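Local coordinates for BDI_3064 protein (Parabacteroides distasonis ATCC 8503, PDB 5Z06) that hydrolyses linear beta-1,2-glucooligosaccharides from the non-reducing end, releasing sophorose as an exo-type enzyme, at residues 216-227 / 253-264. Residues are numbered along the deposited sequence; the frame is centred on the assembly and turned at random.
Sequences DIKYYRIYRSFD and KKAYYKVTAVDY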
# COMPACT_ATOMS: atom_id res chain seq x y z
N ASP A 216 -22.22 12.19 3.55
CA ASP A 216 -21.25 11.67 4.51
C ASP A 216 -21.75 10.37 5.19
O ASP A 216 -22.11 10.33 6.37
CB ASP A 216 -20.87 12.76 5.52
CG ASP A 216 -19.58 12.46 6.23
OD1 ASP A 216 -18.92 11.44 5.91
OD2 ASP A 216 -19.20 13.21 7.13
N ILE A 217 -21.76 9.30 4.40
CA ILE A 217 -22.18 7.99 4.87
C ILE A 217 -21.05 7.27 5.62
O ILE A 217 -19.86 7.61 5.47
CB ILE A 217 -22.71 7.10 3.72
CG1 ILE A 217 -21.64 6.78 2.68
CG2 ILE A 217 -23.91 7.77 3.05
CD1 ILE A 217 -21.86 5.45 2.02
N LYS A 218 -21.43 6.28 6.41
CA LYS A 218 -20.47 5.56 7.25
C LYS A 218 -19.72 4.53 6.40
O LYS A 218 -18.50 4.47 6.39
CB LYS A 218 -21.19 4.90 8.42
CG LYS A 218 -20.27 4.45 9.54
CD LYS A 218 -21.02 3.60 10.55
CE LYS A 218 -20.13 3.10 11.67
NZ LYS A 218 -19.66 4.19 12.55
N TYR A 219 -20.49 3.71 5.70
CA TYR A 219 -19.93 2.67 4.87
C TYR A 219 -20.98 2.14 3.96
O TYR A 219 -22.16 2.45 4.11
CB TYR A 219 -19.30 1.53 5.70
CG TYR A 219 -20.05 1.01 6.93
CD1 TYR A 219 -21.31 0.42 6.83
CD2 TYR A 219 -19.44 1.00 8.18
CE1 TYR A 219 -21.96 -0.09 7.94
CE2 TYR A 219 -20.07 0.50 9.30
CZ TYR A 219 -21.33 -0.05 9.18
OH TYR A 219 -21.94 -0.56 10.29
N TYR A 220 -20.54 1.38 2.98
CA TYR A 220 -21.43 0.59 2.16
C TYR A 220 -21.48 -0.80 2.77
O TYR A 220 -20.45 -1.31 3.21
CB TYR A 220 -20.90 0.53 0.74
CG TYR A 220 -20.91 1.87 0.08
CD1 TYR A 220 -22.08 2.38 -0.48
CD2 TYR A 220 -19.75 2.65 0.01
CE1 TYR A 220 -22.10 3.62 -1.10
CE2 TYR A 220 -19.76 3.89 -0.59
CZ TYR A 220 -20.93 4.38 -1.15
OH TYR A 220 -20.91 5.62 -1.75
N ARG A 221 -22.66 -1.38 2.84
CA ARG A 221 -22.81 -2.75 3.26
C ARG A 221 -23.02 -3.54 2.01
O ARG A 221 -23.90 -3.18 1.20
CB ARG A 221 -24.02 -2.94 4.17
CG ARG A 221 -23.67 -3.24 5.61
CD ARG A 221 -24.91 -3.43 6.47
NE ARG A 221 -24.67 -2.97 7.83
CZ ARG A 221 -25.57 -2.41 8.64
NH1 ARG A 221 -26.84 -2.21 8.25
NH2 ARG A 221 -25.20 -2.02 9.87
N ILE A 222 -22.28 -4.64 1.87
CA ILE A 222 -22.41 -5.50 0.70
C ILE A 222 -23.13 -6.77 1.13
O ILE A 222 -22.77 -7.39 2.13
CB ILE A 222 -21.05 -5.85 0.05
CG1 ILE A 222 -20.34 -4.57 -0.44
CG2 ILE A 222 -21.24 -6.82 -1.12
CD1 ILE A 222 -19.47 -3.92 0.60
N TYR A 223 -24.14 -7.14 0.34
CA TYR A 223 -24.95 -8.35 0.54
C TYR A 223 -24.72 -9.33 -0.58
O TYR A 223 -24.61 -8.94 -1.73
CB TYR A 223 -26.45 -8.02 0.60
CG TYR A 223 -26.82 -7.25 1.82
CD1 TYR A 223 -26.71 -5.86 1.83
CD2 TYR A 223 -27.26 -7.89 2.99
CE1 TYR A 223 -27.03 -5.13 2.96
CE2 TYR A 223 -27.58 -7.17 4.12
CZ TYR A 223 -27.47 -5.78 4.10
OH TYR A 223 -27.77 -5.04 5.21
N ARG A 224 -24.64 -10.59 -0.23
CA ARG A 224 -24.39 -11.64 -1.19
C ARG A 224 -25.46 -12.72 -1.10
O ARG A 224 -25.93 -13.07 -0.02
CB ARG A 224 -23.03 -12.26 -0.94
CG ARG A 224 -22.64 -13.26 -2.02
CD ARG A 224 -21.29 -13.83 -1.71
NE ARG A 224 -21.28 -14.58 -0.47
CZ ARG A 224 -20.18 -14.96 0.19
NH1 ARG A 224 -18.96 -14.64 -0.25
NH2 ARG A 224 -20.28 -15.65 1.30
N SER A 225 -25.82 -13.26 -2.25
CA SER A 225 -26.68 -14.42 -2.32
C SER A 225 -26.03 -15.44 -3.24
O SER A 225 -25.46 -15.08 -4.27
CB SER A 225 -28.05 -14.03 -2.84
OG SER A 225 -28.90 -15.15 -2.82
N PHE A 226 -26.10 -16.70 -2.85
CA PHE A 226 -25.74 -17.81 -3.73
C PHE A 226 -26.93 -18.37 -4.51
O PHE A 226 -26.72 -19.14 -5.44
CB PHE A 226 -25.05 -18.91 -2.96
CG PHE A 226 -23.73 -18.50 -2.40
CD1 PHE A 226 -22.75 -17.92 -3.22
CD2 PHE A 226 -23.43 -18.70 -1.06
CE1 PHE A 226 -21.52 -17.55 -2.72
CE2 PHE A 226 -22.19 -18.34 -0.55
CZ PHE A 226 -21.23 -17.76 -1.38
N ASP A 227 -28.15 -17.98 -4.14
CA ASP A 227 -29.35 -18.43 -4.86
C ASP A 227 -30.21 -17.30 -5.46
O ASP A 227 -31.15 -17.57 -6.19
CB ASP A 227 -30.20 -19.36 -3.97
CG ASP A 227 -30.68 -18.70 -2.69
OD1 ASP A 227 -30.84 -17.46 -2.62
OD2 ASP A 227 -30.91 -19.45 -1.72
N LYS A 253 -18.56 -20.76 -9.28
CA LYS A 253 -19.47 -20.38 -8.23
C LYS A 253 -20.16 -19.12 -8.63
O LYS A 253 -19.49 -18.11 -8.92
CB LYS A 253 -18.73 -20.15 -6.92
CG LYS A 253 -19.63 -19.92 -5.72
CD LYS A 253 -20.52 -21.12 -5.40
CE LYS A 253 -20.92 -21.07 -3.92
NZ LYS A 253 -22.01 -22.00 -3.51
N LYS A 254 -21.49 -19.18 -8.65
CA LYS A 254 -22.31 -18.05 -8.97
C LYS A 254 -22.63 -17.32 -7.69
O LYS A 254 -22.95 -17.94 -6.68
CB LYS A 254 -23.60 -18.48 -9.67
CG LYS A 254 -24.49 -17.30 -10.03
CD LYS A 254 -25.41 -17.62 -11.20
CE LYS A 254 -26.06 -16.35 -11.75
NZ LYS A 254 -27.12 -16.64 -12.76
N ALA A 255 -22.54 -16.00 -7.74
CA ALA A 255 -22.96 -15.17 -6.61
C ALA A 255 -23.64 -13.91 -7.11
O ALA A 255 -23.31 -13.39 -8.17
CB ALA A 255 -21.79 -14.83 -5.69
N TYR A 256 -24.60 -13.45 -6.32
CA TYR A 256 -25.38 -12.28 -6.60
C TYR A 256 -25.02 -11.29 -5.53
O TYR A 256 -24.76 -11.68 -4.39
CB TYR A 256 -26.89 -12.56 -6.52
CG TYR A 256 -27.41 -13.65 -7.43
CD1 TYR A 256 -27.18 -15.00 -7.13
CD2 TYR A 256 -28.17 -13.35 -8.57
CE1 TYR A 256 -27.67 -16.01 -7.93
CE2 TYR A 256 -28.66 -14.37 -9.38
CZ TYR A 256 -28.41 -15.70 -9.05
OH TYR A 256 -28.86 -16.75 -9.81
N TYR A 257 -25.03 -10.02 -5.88
CA TYR A 257 -24.61 -8.97 -4.97
C TYR A 257 -25.53 -7.76 -5.01
O TYR A 257 -26.06 -7.37 -6.04
CB TYR A 257 -23.18 -8.53 -5.28
CG TYR A 257 -22.18 -9.62 -5.10
CD1 TYR A 257 -21.57 -9.82 -3.87
CD2 TYR A 257 -21.83 -10.44 -6.16
CE1 TYR A 257 -20.63 -10.84 -3.70
CE2 TYR A 257 -20.91 -11.47 -6.00
CZ TYR A 257 -20.31 -11.65 -4.77
OH TYR A 257 -19.38 -12.64 -4.62
N LYS A 258 -25.64 -7.15 -3.84
CA LYS A 258 -26.55 -6.08 -3.58
C LYS A 258 -25.81 -5.21 -2.60
O LYS A 258 -25.22 -5.72 -1.63
CB LYS A 258 -27.79 -6.66 -2.92
CG LYS A 258 -29.11 -6.07 -3.31
CD LYS A 258 -30.25 -7.01 -2.91
CE LYS A 258 -30.15 -7.40 -1.43
NZ LYS A 258 -31.42 -7.96 -0.90
N VAL A 259 -25.84 -3.91 -2.81
CA VAL A 259 -25.11 -3.00 -1.94
C VAL A 259 -26.06 -1.94 -1.41
O VAL A 259 -26.87 -1.38 -2.15
CB VAL A 259 -23.95 -2.37 -2.70
CG1 VAL A 259 -23.20 -1.36 -1.83
CG2 VAL A 259 -23.01 -3.47 -3.19
N THR A 260 -25.94 -1.65 -0.12
CA THR A 260 -26.66 -0.54 0.50
C THR A 260 -25.65 0.47 1.04
O THR A 260 -24.50 0.13 1.24
CB THR A 260 -27.56 -1.02 1.67
OG1 THR A 260 -26.74 -1.56 2.70
CG2 THR A 260 -28.54 -2.10 1.21
N ALA A 261 -26.11 1.71 1.25
CA ALA A 261 -25.36 2.74 1.97
C ALA A 261 -25.88 2.86 3.40
O ALA A 261 -27.09 2.88 3.62
CB ALA A 261 -25.46 4.08 1.27
N VAL A 262 -24.97 2.94 4.35
CA VAL A 262 -25.29 3.01 5.77
C VAL A 262 -24.75 4.33 6.29
O VAL A 262 -23.59 4.64 6.05
CB VAL A 262 -24.66 1.83 6.52
CG1 VAL A 262 -24.98 1.88 8.02
CG2 VAL A 262 -25.14 0.52 5.93
N ASP A 263 -25.59 5.10 6.98
CA ASP A 263 -25.15 6.37 7.57
C ASP A 263 -24.62 6.12 8.97
O ASP A 263 -24.70 4.99 9.47
CB ASP A 263 -26.28 7.43 7.54
CG ASP A 263 -27.46 7.13 8.48
OD1 ASP A 263 -27.31 6.43 9.50
OD2 ASP A 263 -28.56 7.62 8.17
N TYR A 264 -24.10 7.15 9.61
CA TYR A 264 -23.54 7.01 10.95
C TYR A 264 -24.56 6.65 12.04
O TYR A 264 -24.18 6.10 13.08
CB TYR A 264 -22.72 8.24 11.34
CG TYR A 264 -21.34 8.20 10.76
CD1 TYR A 264 -21.12 8.44 9.41
CD2 TYR A 264 -20.24 7.88 11.56
CE1 TYR A 264 -19.84 8.39 8.88
CE2 TYR A 264 -18.97 7.82 11.04
CZ TYR A 264 -18.77 8.07 9.69
OH TYR A 264 -17.50 8.02 9.18
O HOH W 1 -24.07 9.67 8.16
O HOH W 2 -24.52 -20.04 -6.33
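Tyr-264 lies beneath Lys-218, whose CG sits over the middle of the ring, 3.8 Å from its centroid, in a CH-pi contact. That CG, anti to the backbone N (chi1 -164°), carries the extended chain across the ring at about a right angle; a bend at chi4 (68°) keeps NZ beside it, salt-bridged to Glu-178. Tyr-264 OH is hydrogen-bonded to Asp-7. Replacing Tyr-264 by an alanine is likely to strip the Lys-218 methylenes of their aromatic floor and leave Asp-7 without this hydroxyl. Beside this pair, Val-262 O accepts from both Lys-218 N (2.7 Å) and Tyr-219 N (3.3 Å), forming a classic beta bulge. Val-262 CG1 meets Tyr-219 CE1 at 3.6 Å, while its CG2 lies over one face of the Arg-221 guanidinium.

Beyond the bulge the strands run antiparallel in regular register to Ser-225 and Tyr-256, which exchange two backbone bonds. Tyr-223 presents its ring edge to Thr-260, CE1 lying 3.6 Å from OG1; Glu-268 accepts from both hydroxyls and also pairs with Arg-221. On the other face, Arg-224 runs alongside Tyr-257, CG to CE1 3.6 Å, and both reach Asp-246. At the far end Lys-253 NZ stands over the Phe-226 ring, 4.2 Å from its centroid, in a cation-pi contact, and a water bridges Phe-226 O and Lys-254 O.

These are the two central strands of a four-stranded antiparallel sheet, flanked by strands 232-237 and 275-278, consistent with a fibronectin type III-like sandwich. Ile-222, Val-259, Ala-255 and Tyr-257 pack against strand 204-210, whereas Tyr-219 touches Thr-49, a calcium-site residue.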